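Local coordinates for ABC sugar transporter, periplasmic sugar binding protein (Legionella pneumophila subsp. pneumophila, PDB 3ROT) that probably binds sugars in the periplasm and delivers them to an ABC transporter, at residues A[133-138]-A[191-196]; A[218-223]-A[238-243]; A[115-120]-A[152-157]. One frame throughout, in Å; residues are numbered along the deposited sequence.

Contact 1 (A[133-138]-A[191-196]); sequences ALVLNP and IIFCLT
Leu134 and Leu136 of residues 133-138 bond alternately with Ile191, Phe193 and Leu195 of residues 191-196, the ladder of two neighbouring parallel strands in the five-stranded sheet of one lobe of this periplasmic binding protein fold. Leu134 N donates to Ile191 O and Leu134 O accepts from Phe193 N; Leu136 N then donates to Phe193 O, nearly straight at 174°. The last rung, Leu195 N to Leu136 O, stretches to 3.3 Å. Apolar contacts cover both faces. On one, Ala133 CB lies in the plane of the Phe193 ring, 3.8 Å from CE2 at its edge, and Val135 CG1 meets Leu195 CD2 at 3.9 Å. On the other, Leu136 CG sits beside its backbone N (chi1 -47°), which carries CD1 to 3.8 Å from Ile192 CG2. At the C-terminal end of the pair, Leu195 CD1 packs against the amide of Asn137, whose OD1 and ND2 bond to Gln139 N and Glu165. Pro138 CG approaches Thr196 OG1, which caps Gln198 N at the start of helix 197-208. With every residue buried, the ladder pairs alternate backbone groups, flanking strands take others, and mostly apolar side chains pack between the sheet and its helices.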
ATOM      1  N   ALA A 133       5.624 -18.822  18.427  1.00 28.53           N
ATOM      2  CA  ALA A 133       5.629 -17.549  17.710  1.00 28.33           C
ATOM      3  C   ALA A 133       6.019 -17.698  16.255  1.00 28.83           C
ATOM      4  O   ALA A 133       6.823 -18.558  15.894  1.00 29.06           O
ATOM      5  CB  ALA A 133       6.578 -16.567  18.378  1.00 26.79           C
ATOM      6  N   LEU A 134       5.450 -16.833  15.425  1.00 28.80           N
ATOM      7  CA  LEU A 134       5.737 -16.827  14.002  1.00 29.09           C
ATOM      8  C   LEU A 134       6.271 -15.441  13.649  1.00 29.49           C
ATOM      9  O   LEU A 134       5.666 -14.434  14.014  1.00 31.21           O
ATOM     10  CB  LEU A 134       4.460 -17.128  13.222  1.00 29.35           C
ATOM     11  CG  LEU A 134       4.517 -17.168  11.697  1.00 32.45           C
ATOM     12  CD1 LEU A 134       5.358 -18.354  11.232  1.00 31.35           C
ATOM     13  CD2 LEU A 134       3.082 -17.262  11.146  1.00 30.31           C
ATOM     14  N   VAL A 135       7.416 -15.395  12.972  1.00 27.49           N
ATOM     15  CA  VAL A 135       8.031 -14.134  12.570  1.00 26.39           C
ATOM     16  C   VAL A 135       7.870 -13.952  11.071  1.00 26.94           C
ATOM     17  O   VAL A 135       8.395 -14.749  10.280  1.00 26.75           O
ATOM     18  CB  VAL A 135       9.537 -14.093  12.905  1.00 26.58           C
ATOM     19  CG1 VAL A 135      10.146 -12.778  12.403  1.00 25.67           C
ATOM     20  CG2 VAL A 135       9.739 -14.234  14.408  1.00 24.44           C
ATOM     21  N   LEU A 136       7.159 -12.896  10.683  1.00 24.27           N
ATOM     22  CA  LEU A 136       6.895 -12.632   9.275  1.00 22.75           C
ATOM     23  C   LEU A 136       7.886 -11.638   8.664  1.00 24.27           C
ATOM     24  O   LEU A 136       7.928 -10.476   9.053  1.00 23.44           O
ATOM     25  CB  LEU A 136       5.462 -12.118   9.112  1.00 23.54           C
ATOM     26  CG  LEU A 136       4.371 -12.903   9.863  1.00 22.85           C
ATOM     27  CD1 LEU A 136       3.009 -12.343   9.482  1.00 19.68           C
ATOM     28  CD2 LEU A 136       4.441 -14.390   9.517  1.00 23.13           C
ATOM     29  N   ASN A 137       8.684 -12.114   7.709  1.00 25.20           N
ATOM     30  CA  ASN A 137       9.679 -11.280   7.046  1.00 26.89           C
ATOM     31  C   ASN A 137       9.190 -10.929   5.650  1.00 27.43           C
ATOM     32  O   ASN A 137       9.002 -11.809   4.804  1.00 28.12           O
ATOM     33  CB  ASN A 137      11.023 -12.012   6.937  1.00 27.34           C
ATOM     34  CG  ASN A 137      12.192 -11.057   6.707  1.00 27.88           C
ATOM     35  OD1 ASN A 137      12.055 -10.043   6.020  1.00 27.09           O
ATOM     36  ND2 ASN A 137      13.351 -11.386   7.276  1.00 30.26           N
ATOM     37  N   PRO A 138       8.955  -9.636   5.391  1.00 28.93           N
ATOM     38  CA  PRO A 138       8.485  -9.285   4.053  1.00 29.20           C
ATOM     39  C   PRO A 138       9.622  -8.988   3.089  1.00 30.62           C
ATOM     40  O   PRO A 138       9.389  -8.816   1.891  1.00 30.01           O
ATOM     41  CB  PRO A 138       7.608  -8.066   4.311  1.00 28.33           C
ATOM     42  CG  PRO A 138       8.341  -7.380   5.405  1.00 29.51           C
ATOM     43  CD  PRO A 138       8.737  -8.522   6.333  1.00 28.65           C
ATOM     44  N   ILE A 191       1.363 -16.285  18.824  1.00 27.00           N
ATOM     45  CA  ILE A 191       2.062 -15.016  18.778  1.00 27.04           C
ATOM     46  C   ILE A 191       2.616 -14.763  17.388  1.00 25.81           C
ATOM     47  O   ILE A 191       3.245 -15.638  16.786  1.00 25.08           O
ATOM     48  CB  ILE A 191       3.235 -14.947  19.767  1.00 30.28           C
ATOM     49  CG1 ILE A 191       2.724 -14.974  21.205  1.00 33.32           C
ATOM     50  CG2 ILE A 191       4.018 -13.663  19.536  1.00 33.43           C
ATOM     51  CD1 ILE A 191       3.806 -14.668  22.237  1.00 34.40           C
ATOM     52  N   ILE A 192       2.365 -13.563  16.877  1.00 23.33           N
ATOM     53  CA  ILE A 192       2.879 -13.186  15.571  1.00 20.91           C
ATOM     54  C   ILE A 192       3.658 -11.882  15.665  1.00 21.56           C
ATOM     55  O   ILE A 192       3.198 -10.900  16.259  1.00 20.85           O
ATOM     56  CB  ILE A 192       1.761 -13.025  14.525  1.00 22.86           C
ATOM     57  CG1 ILE A 192       1.033 -14.363  14.319  1.00 24.10           C
ATOM     58  CG2 ILE A 192       2.364 -12.556  13.198  1.00 21.90           C
ATOM     59  CD1 ILE A 192      -0.079 -14.324  13.284  1.00 22.20           C
ATOM     60  N   PHE A 193       4.856 -11.900  15.095  1.00 20.06           N
ATOM     61  CA  PHE A 193       5.728 -10.737  15.061  1.00 22.51           C
ATOM     62  C   PHE A 193       5.841 -10.290  13.606  1.00 22.25           C
ATOM     63  O   PHE A 193       6.309 -11.055  12.767  1.00 26.42           O
ATOM     64  CB  PHE A 193       7.141 -11.092  15.539  1.00 21.92           C
ATOM     65  CG  PHE A 193       7.261 -11.324  17.013  1.00 22.84           C
ATOM     66  CD1 PHE A 193       7.548 -10.266  17.877  1.00 20.52           C
ATOM     67  CD2 PHE A 193       7.134 -12.607  17.538  1.00 22.44           C
ATOM     68  CE1 PHE A 193       7.711 -10.483  19.240  1.00 18.92           C
ATOM     69  CE2 PHE A 193       7.297 -12.830  18.905  1.00 21.64           C
ATOM     70  CZ  PHE A 193       7.586 -11.763  19.754  1.00 23.11           C
ATOM     71  N   CYS A 194       5.424  -9.063  13.308  1.00 22.77           N
ATOM     72  CA  CYS A 194       5.540  -8.531  11.945  1.00 20.72           C
ATOM     73  C   CYS A 194       6.754  -7.608  11.938  1.00 22.75           C
ATOM     74  O   CYS A 194       6.804  -6.646  12.710  1.00 22.78           O
ATOM     75  CB  CYS A 194       4.305  -7.733  11.559  1.00 22.30           C
ATOM     76  SG  CYS A 194       2.792  -8.703  11.495  1.00 24.85           S
ATOM     77  N   LEU A 195       7.720  -7.899  11.069  1.00 19.22           N
ATOM     78  CA  LEU A 195       8.937  -7.103  10.996  1.00 20.26           C
ATOM     79  C   LEU A 195       8.719  -5.687  10.466  1.00 20.78           C
ATOM     80  O   LEU A 195       9.523  -4.803  10.732  1.00 21.38           O
ATOM     81  CB  LEU A 195      10.011  -7.845  10.185  1.00 19.61           C
ATOM     82  CG  LEU A 195      10.436  -9.181  10.831  1.00 20.05           C
ATOM     83  CD1 LEU A 195      11.525  -9.855  10.017  1.00 21.77           C
ATOM     84  CD2 LEU A 195      10.924  -8.924  12.248  1.00 20.06           C
ATOM     85  N   THR A 196       7.642  -5.477   9.710  1.00 22.25           N
ATOM     86  CA  THR A 196       7.291  -4.134   9.217  1.00 23.26           C
ATOM     87  C   THR A 196       5.781  -4.106   8.991  1.00 24.25           C
ATOM     88  O   THR A 196       5.118  -5.148   9.053  1.00 23.28           O
ATOM     89  CB  THR A 196       7.966  -3.763   7.877  1.00 22.18           C
ATOM     90  OG1 THR A 196       7.269  -4.399   6.804  1.00 23.61           O
ATOM     91  CG2 THR A 196       9.428  -4.187   7.853  1.00 24.48           C
TER

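Contact 2 (A[218-223]-A[238-243]); sequences QPQVYS and LVNYVM
Val221 O accepts from Asn240 N at 2.8 Å on the approach to the strand, and farther along Ser223 N donates to Tyr241 O and Ser223 O accepts from Met243 N, pairing parallel strands whose directions differ by 14°. With helix 228-235 they form a beta-alpha-beta unit at the edge of the sheet. Tyr241 N, buried by the contact, has no partner in the model. The Asn240 side chain reaches Gln220 and Tyr222: its ND2 donates to Gln220 OE1 and Tyr222 OH, each 3.1 Å away in a bent bond and tilted out of the asparagine amide plane. Gln220 folds back at its second torsion (chi2 -53°), which brings OE1 close, and the two amide planes stand 69° apart. Tyr222 OH also bonds to Thr127 OG1, so the phenol oxygen has two partners. Its ring meets Tyr241 CB at the edge, CD1 being 3.8 Å away. Val221 CG1 meets Val239 CG2, with Leu200 of helix 197-208 against both valines. At the N-terminal end of the contact two waters bridge the segments: one accepts from Val221 N and donates to Asn240 OD1, the other donates to Pro219 O and Leu238 O, 2.8 Å from each.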
ATOM      1  N   GLN A 218      -7.097 -15.860  16.227  1.00 29.54           N
ATOM      2  CA  GLN A 218      -6.933 -14.771  17.181  1.00 30.77           C
ATOM      3  C   GLN A 218      -5.570 -14.757  17.891  1.00 29.10           C
ATOM      4  O   GLN A 218      -5.498 -14.761  19.117  1.00 27.42           O
ATOM      5  CB  GLN A 218      -8.054 -14.827  18.223  1.00 35.54           C
ATOM      6  CG  GLN A 218      -9.435 -14.596  17.644  1.00 41.46           C
ATOM      7  CD  GLN A 218     -10.517 -14.618  18.698  1.00 46.01           C
ATOM      8  OE1 GLN A 218     -10.817 -15.663  19.276  1.00 47.61           O
ATOM      9  NE2 GLN A 218     -11.104 -13.456  18.965  1.00 48.48           N
ATOM     10  N   PRO A 219      -4.469 -14.718  17.126  1.00 28.63           N
ATOM     11  CA  PRO A 219      -3.144 -14.697  17.756  1.00 28.58           C
ATOM     12  C   PRO A 219      -2.815 -13.307  18.304  1.00 27.85           C
ATOM     13  O   PRO A 219      -3.453 -12.317  17.938  1.00 27.28           O
ATOM     14  CB  PRO A 219      -2.228 -15.075  16.607  1.00 27.46           C
ATOM     15  CG  PRO A 219      -2.865 -14.319  15.473  1.00 27.89           C
ATOM     16  CD  PRO A 219      -4.345 -14.635  15.659  1.00 28.46           C
ATOM     17  N   GLN A 220      -1.827 -13.246  19.190  1.00 27.14           N
ATOM     18  CA  GLN A 220      -1.391 -11.983  19.763  1.00 24.56           C
ATOM     19  C   GLN A 220      -0.372 -11.457  18.781  1.00 25.09           C
ATOM     20  O   GLN A 220       0.557 -12.176  18.415  1.00 24.18           O
ATOM     21  CB  GLN A 220      -0.768 -12.216  21.137  1.00 26.97           C
ATOM     22  CG  GLN A 220      -1.755 -12.833  22.082  1.00 31.35           C
ATOM     23  CD  GLN A 220      -3.034 -12.031  22.149  1.00 34.01           C
ATOM     24  OE1 GLN A 220      -3.069 -10.954  22.738  1.00 38.55           O
ATOM     25  NE2 GLN A 220      -4.092 -12.544  21.530  1.00 37.02           N
ATOM     26  N   VAL A 221      -0.547 -10.205  18.363  1.00 20.81           N
ATOM     27  CA  VAL A 221       0.304  -9.613  17.348  1.00 20.42           C
ATOM     28  C   VAL A 221       1.213  -8.457  17.774  1.00 20.39           C
ATOM     29  O   VAL A 221       0.810  -7.541  18.498  1.00 19.78           O
ATOM     30  CB  VAL A 221      -0.572  -9.150  16.154  1.00 18.92           C
ATOM     31  CG1 VAL A 221       0.307  -8.604  15.030  1.00 17.87           C
ATOM     32  CG2 VAL A 221      -1.425 -10.319  15.665  1.00 20.62           C
ATOM     33  N   TYR A 222       2.445  -8.510  17.287  1.00 19.21           N
ATOM     34  CA  TYR A 222       3.453  -7.502  17.591  1.00 22.33           C
ATOM     35  C   TYR A 222       4.050  -6.987  16.290  1.00 21.17           C
ATOM     36  O   TYR A 222       4.202  -7.740  15.326  1.00 22.45           O
ATOM     37  CB  TYR A 222       4.525  -8.127  18.489  1.00 20.35           C
ATOM     38  CG  TYR A 222       3.941  -8.550  19.814  1.00 21.42           C
ATOM     39  CD1 TYR A 222       3.887  -7.661  20.884  1.00 22.16           C
ATOM     40  CD2 TYR A 222       3.334  -9.804  19.966  1.00 23.94           C
ATOM     41  CE1 TYR A 222       3.244  -7.992  22.064  1.00 23.54           C
ATOM     42  CE2 TYR A 222       2.684 -10.151  21.158  1.00 23.76           C
ATOM     43  CZ  TYR A 222       2.645  -9.232  22.199  1.00 24.17           C
ATOM     44  OH  TYR A 222       2.011  -9.533  23.371  1.00 27.63           O
ATOM     45  N   SER A 223       4.395  -5.709  16.251  1.00 19.71           N
ATOM     46  CA  SER A 223       4.932  -5.166  15.014  1.00 21.90           C
ATOM     47  C   SER A 223       5.886  -3.981  15.189  1.00 21.49           C
ATOM     48  O   SER A 223       6.246  -3.598  16.308  1.00 21.48           O
ATOM     49  CB  SER A 223       3.764  -4.765  14.096  1.00 20.80           C
ATOM     50  OG  SER A 223       4.205  -4.544  12.770  1.00 23.31           O
ATOM     51  N   LEU A 238      -6.280  -5.682  18.417  1.00 30.02           N
ATOM     52  CA  LEU A 238      -5.956  -6.782  17.523  1.00 28.15           C
ATOM     53  C   LEU A 238      -4.434  -6.905  17.419  1.00 27.04           C
ATOM     54  O   LEU A 238      -3.916  -7.886  16.898  1.00 26.99           O
ATOM     55  CB  LEU A 238      -6.580  -6.546  16.142  1.00 29.15           C
ATOM     56  CG  LEU A 238      -8.113  -6.579  16.105  1.00 28.57           C
ATOM     57  CD1 LEU A 238      -8.597  -6.245  14.698  1.00 28.94           C
ATOM     58  CD2 LEU A 238      -8.612  -7.952  16.529  1.00 27.39           C
ATOM     59  N   VAL A 239      -3.742  -5.883  17.917  1.00 27.13           N
ATOM     60  CA  VAL A 239      -2.275  -5.802  17.943  1.00 26.61           C
ATOM     61  C   VAL A 239      -1.939  -5.304  19.351  1.00 26.70           C
ATOM     62  O   VAL A 239      -2.501  -4.309  19.807  1.00 25.70           O
ATOM     63  CB  VAL A 239      -1.741  -4.795  16.883  1.00 25.96           C
ATOM     64  CG1 VAL A 239      -0.262  -4.493  17.130  1.00 25.41           C
ATOM     65  CG2 VAL A 239      -1.923  -5.373  15.477  1.00 25.12           C
ATOM     66  N   ASN A 240      -1.033  -6.004  20.031  1.00 25.60           N
ATOM     67  CA  ASN A 240      -0.656  -5.686  21.412  1.00 26.05           C
ATOM     68  C   ASN A 240       0.366  -4.584  21.669  1.00 26.43           C
ATOM     69  O   ASN A 240       0.204  -3.787  22.600  1.00 26.32           O
ATOM     70  CB  ASN A 240      -0.149  -6.955  22.112  1.00 28.08           C
ATOM     71  CG  ASN A 240      -1.266  -7.882  22.526  1.00 31.56           C
ATOM     72  OD1 ASN A 240      -2.380  -7.804  22.016  1.00 33.66           O
ATOM     73  ND2 ASN A 240      -0.965  -8.783  23.450  1.00 33.03           N
ATOM     74  N   TYR A 241       1.429  -4.560  20.871  1.00 24.88           N
ATOM     75  CA  TYR A 241       2.493  -3.592  21.061  1.00 24.97           C
ATOM     76  C   TYR A 241       3.262  -3.384  19.769  1.00 24.47           C
ATOM     77  O   TYR A 241       3.546  -4.335  19.040  1.00 24.69           O
ATOM     78  CB  TYR A 241       3.450  -4.103  22.137  1.00 28.30           C
ATOM     79  CG  TYR A 241       4.362  -3.057  22.709  1.00 29.40           C
ATOM     80  CD1 TYR A 241       3.924  -2.206  23.721  1.00 29.43           C
ATOM     81  CD2 TYR A 241       5.667  -2.914  22.244  1.00 31.56           C
ATOM     82  CE1 TYR A 241       4.763  -1.240  24.259  1.00 32.20           C
ATOM     83  CE2 TYR A 241       6.516  -1.948  22.778  1.00 33.71           C
ATOM     84  CZ  TYR A 241       6.055  -1.119  23.788  1.00 33.12           C
ATOM     85  OH  TYR A 241       6.898  -0.190  24.351  1.00 38.79           O
ATOM     86  N   VAL A 242       3.619  -2.137  19.497  1.00 23.35           N
ATOM     87  CA  VAL A 242       4.347  -1.811  18.278  1.00 21.27           C
ATOM     88  C   VAL A 242       5.535  -0.908  18.564  1.00 23.56           C
ATOM     89  O   VAL A 242       5.404   0.099  19.259  1.00 23.93           O
ATOM     90  CB  VAL A 242       3.427  -1.101  17.269  1.00 23.04           C
ATOM     91  CG1 VAL A 242       4.202  -0.737  16.025  1.00 22.04           C
ATOM     92  CG2 VAL A 242       2.241  -2.010  16.921  1.00 23.34           C
HETATM   93  N   MSE A 243       6.690  -1.285  18.026  1.00 22.46           N
HETATM   94  CA  MSE A 243       7.907  -0.515  18.197  1.00 24.93           C
HETATM   95  C   MSE A 243       7.854   0.736  17.329  1.00 23.68           C
HETATM   96  O   MSE A 243       7.509   0.670  16.153  1.00 24.23           O
HETATM   97  CB  MSE A 243       9.124  -1.349  17.792  1.00 27.06           C
HETATM   98  CG  MSE A 243       9.317  -2.622  18.611  1.00 32.01           C
HETATM   99 SE   MSE A 243       9.488  -2.208  20.464  1.00 38.57          SE
HETATM  100  CE  MSE A 243      11.285  -1.513  20.447  1.00 37.85           C
TER
HETATM  101  O   HOH W   1      -5.244 -10.276  17.281  1.00 30.22           O
HETATM  102  O   HOH W   2      -2.646  -8.554  19.651  1.00 27.72           O

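Contact 3 (A[115-120]-A[152-157]); sequences AGKKLG and IKTILQ
Lys117 leaves its helix with CG anti to the carbonyl carbon, runs extended through its next two torsions and bends only at the last (chi4 -56°), so that NZ comes down on Thr154 OG1. The threonine meets it with its hydroxyl set between its own backbone N and carbonyl carbon (chi1 59°). The NZ to OG1 hydrogen bond is 3.0 Å long, and the same oxygen is bonded to Gly151 O one turn back in its own helix. Both residues are partly exposed, and their bond closes the outer side of the contact.

Beneath it the helices meet through isoleucines and backbone. Ile152 lays CG1 3.3 Å from Gly116 O, and Ile155 lays its CG1 equally close to Lys117 O; the CG2 branch of Ile155 reaches Gly120 C at 3.7 Å. These are helices 112-126 and 143-158, which lie side by side on one face of the five-stranded sheet in the alpha/beta fold of this lobe, and their segments cross at -39°. The axes approach to 7.5 Å, a close separation consistent with glycines at 116 and 120: one turn apart, they present bare backbone to the other helix. The chains come nearest at the first of them, where Gly116 CA and Ile152 CA are 4.7 Å apart.

Toward the sheet the contact is mainly apolar. Leu119 CD2 and Ile152 CD1 are 4.4 Å apart, and both residues also touch Phe193 on strand 191-194. Leu119 reaches farther, to Tyr222 and Phe224 of strand 220-224 and to Tyr241 and Met243 of strand 241-243. Ile155 also packs against Glu121 and Leu124, the next turn of helix 112-126.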
ATOM      1  N   ALA A 115      16.140  -3.356  19.178  1.00 24.71           N
ATOM      2  CA  ALA A 115      14.696  -3.171  19.020  1.00 23.07           C
ATOM      3  C   ALA A 115      13.999  -4.531  18.959  1.00 23.68           C
ATOM      4  O   ALA A 115      12.934  -4.719  19.541  1.00 23.86           O
ATOM      5  CB  ALA A 115      14.396  -2.376  17.749  1.00 24.87           C
ATOM      6  N   GLY A 116      14.605  -5.476  18.243  1.00 23.03           N
ATOM      7  CA  GLY A 116      14.035  -6.809  18.144  1.00 22.10           C
ATOM      8  C   GLY A 116      13.978  -7.471  19.510  1.00 24.07           C
ATOM      9  O   GLY A 116      12.952  -8.027  19.907  1.00 24.84           O
ATOM     10  N   LYS A 117      15.084  -7.408  20.244  1.00 23.85           N
ATOM     11  CA  LYS A 117      15.131  -8.003  21.581  1.00 25.49           C
ATOM     12  C   LYS A 117      14.046  -7.398  22.447  1.00 24.44           C
ATOM     13  O   LYS A 117      13.335  -8.110  23.148  1.00 24.56           O
ATOM     14  CB  LYS A 117      16.476  -7.745  22.253  1.00 27.07           C
ATOM     15  CG  LYS A 117      17.655  -8.394  21.572  1.00 31.42           C
ATOM     16  CD  LYS A 117      18.919  -8.161  22.394  1.00 36.00           C
ATOM     17  CE  LYS A 117      20.141  -8.787  21.727  1.00 40.29           C
ATOM     18  NZ  LYS A 117      19.952 -10.245  21.476  1.00 43.76           N
ATOM     19  N   LYS A 118      13.930  -6.077  22.391  1.00 23.36           N
ATOM     20  CA  LYS A 118      12.927  -5.362  23.164  1.00 25.05           C
ATOM     21  C   LYS A 118      11.502  -5.772  22.790  1.00 24.44           C
ATOM     22  O   LYS A 118      10.632  -5.891  23.657  1.00 24.70           O
ATOM     23  CB  LYS A 118      13.109  -3.859  22.970  1.00 30.26           C
ATOM     24  CG  LYS A 118      11.931  -3.026  23.432  1.00 38.55           C
ATOM     25  CD  LYS A 118      11.783  -3.012  24.942  1.00 43.33           C
ATOM     26  CE  LYS A 118      10.555  -2.204  25.339  1.00 46.49           C
ATOM     27  NZ  LYS A 118      10.541  -0.854  24.686  1.00 46.89           N
ATOM     28  N   LEU A 119      11.252  -5.990  21.504  1.00 23.92           N
ATOM     29  CA  LEU A 119       9.907  -6.375  21.106  1.00 24.40           C
ATOM     30  C   LEU A 119       9.641  -7.766  21.650  1.00 22.71           C
ATOM     31  O   LEU A 119       8.565  -8.038  22.163  1.00 19.30           O
ATOM     32  CB  LEU A 119       9.737  -6.359  19.587  1.00 23.27           C
ATOM     33  CG  LEU A 119       8.274  -6.542  19.169  1.00 24.32           C
ATOM     34  CD1 LEU A 119       7.397  -5.540  19.933  1.00 22.86           C
ATOM     35  CD2 LEU A 119       8.134  -6.362  17.659  1.00 23.71           C
ATOM     36  N   GLY A 120      10.643  -8.631  21.537  1.00 24.49           N
ATOM     37  CA  GLY A 120      10.523  -9.982  22.050  1.00 24.52           C
ATOM     38  C   GLY A 120      10.194  -9.986  23.535  1.00 24.63           C
ATOM     39  O   GLY A 120       9.299 -10.699  23.957  1.00 25.70           O
ATOM     40  N   ILE A 152      14.628 -10.826  18.069  1.00 25.22           N
ATOM     41  CA  ILE A 152      13.415 -11.437  18.590  1.00 26.54           C
ATOM     42  C   ILE A 152      13.661 -12.903  18.964  1.00 27.16           C
ATOM     43  O   ILE A 152      13.290 -13.343  20.055  1.00 26.77           O
ATOM     44  CB  ILE A 152      12.255 -11.316  17.565  1.00 24.95           C
ATOM     45  CG1 ILE A 152      11.831  -9.842  17.452  1.00 24.28           C
ATOM     46  CG2 ILE A 152      11.076 -12.192  17.991  1.00 23.68           C
ATOM     47  CD1 ILE A 152      10.849  -9.527  16.310  1.00 20.42           C
ATOM     48  N   LYS A 153      14.312 -13.635  18.068  1.00 28.96           N
ATOM     49  CA  LYS A 153      14.609 -15.047  18.286  1.00 31.71           C
ATOM     50  C   LYS A 153      15.456 -15.327  19.532  1.00 31.68           C
ATOM     51  O   LYS A 153      15.240 -16.326  20.213  1.00 31.24           O
ATOM     52  CB  LYS A 153      15.300 -15.619  17.047  1.00 33.04           C
ATOM     53  CG  LYS A 153      14.435 -15.562  15.805  1.00 36.61           C
ATOM     54  CD  LYS A 153      15.191 -16.014  14.579  1.00 36.81           C
ATOM     55  CE  LYS A 153      14.367 -15.799  13.323  1.00 37.81           C
ATOM     56  NZ  LYS A 153      15.148 -16.121  12.102  1.00 40.26           N
ATOM     57  N   THR A 154      16.414 -14.455  19.832  1.00 32.44           N
ATOM     58  CA  THR A 154      17.250 -14.656  21.012  1.00 34.42           C
ATOM     59  C   THR A 154      16.388 -14.651  22.274  1.00 34.15           C
ATOM     60  O   THR A 154      16.569 -15.489  23.160  1.00 35.41           O
ATOM     61  CB  THR A 154      18.352 -13.571  21.143  1.00 35.59           C
ATOM     62  OG1 THR A 154      17.752 -12.273  21.221  1.00 37.99           O
ATOM     63  CG2 THR A 154      19.289 -13.621  19.953  1.00 35.02           C
ATOM     64  N   ILE A 155      15.440 -13.722  22.355  1.00 32.21           N
ATOM     65  CA  ILE A 155      14.572 -13.664  23.522  1.00 31.79           C
ATOM     66  C   ILE A 155      13.691 -14.910  23.570  1.00 32.07           C
ATOM     67  O   ILE A 155      13.544 -15.530  24.618  1.00 33.03           O
ATOM     68  CB  ILE A 155      13.674 -12.409  23.502  1.00 31.09           C
ATOM     69  CG1 ILE A 155      14.543 -11.143  23.443  1.00 31.84           C
ATOM     70  CG2 ILE A 155      12.758 -12.407  24.718  1.00 29.14           C
ATOM     71  CD1 ILE A 155      15.649 -11.078  24.494  1.00 29.36           C
ATOM     72  N   LEU A 156      13.127 -15.286  22.428  1.00 32.73           N
ATOM     73  CA  LEU A 156      12.258 -16.454  22.361  1.00 34.41           C
ATOM     74  C   LEU A 156      12.993 -17.743  22.692  1.00 36.78           C
ATOM     75  O   LEU A 156      12.434 -18.634  23.331  1.00 35.12           O
ATOM     76  CB  LEU A 156      11.627 -16.579  20.976  1.00 33.03           C
ATOM     77  CG  LEU A 156      10.679 -15.459  20.561  1.00 32.35           C
ATOM     78  CD1 LEU A 156      10.111 -15.788  19.195  1.00 32.64           C
ATOM     79  CD2 LEU A 156       9.570 -15.301  21.588  1.00 29.21           C
ATOM     80  N   GLN A 157      14.238 -17.845  22.243  1.00 39.23           N
ATOM     81  CA  GLN A 157      15.041 -19.027  22.511  1.00 43.46           C
ATOM     82  C   GLN A 157      15.316 -19.112  24.017  1.00 43.50           C
ATOM     83  O   GLN A 157      15.206 -20.178  24.617  1.00 41.81           O
ATOM     84  CB  GLN A 157      16.364 -18.946  21.752  1.00 46.21           C
ATOM     85  CG  GLN A 157      17.156 -20.244  21.752  1.00 52.55           C
ATOM     86  CD  GLN A 157      18.616 -20.036  21.381  1.00 55.78           C
ATOM     87  OE1 GLN A 157      18.931 -19.372  20.388  1.00 57.80           O
ATOM     88  NE2 GLN A 157      19.514 -20.609  22.177  1.00 56.92           N
TER

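How the contacts relate
Contacts 1 and 2 belong to the same sheet: strand 191-194 lies next to strand 220-224, and Cys194 N and Ile192 O probably bond with Tyr222 O and N. Contact 1 is fully buried and built from backbone rungs and hydrocarbon, whereas contact 2, at the edge strand, is partly exposed and adds amides, a phenol and water. Contact 3 joins two helices covering one face of that sheet and, like contact 2, is only partly buried, with its polar bond on the outer side. It meets contact 1 where Phe193 packs on Gly120, and Ala133 on Leu156, and it meets contact 2 where the selenomethionine methyl of Met243 touches Lys118.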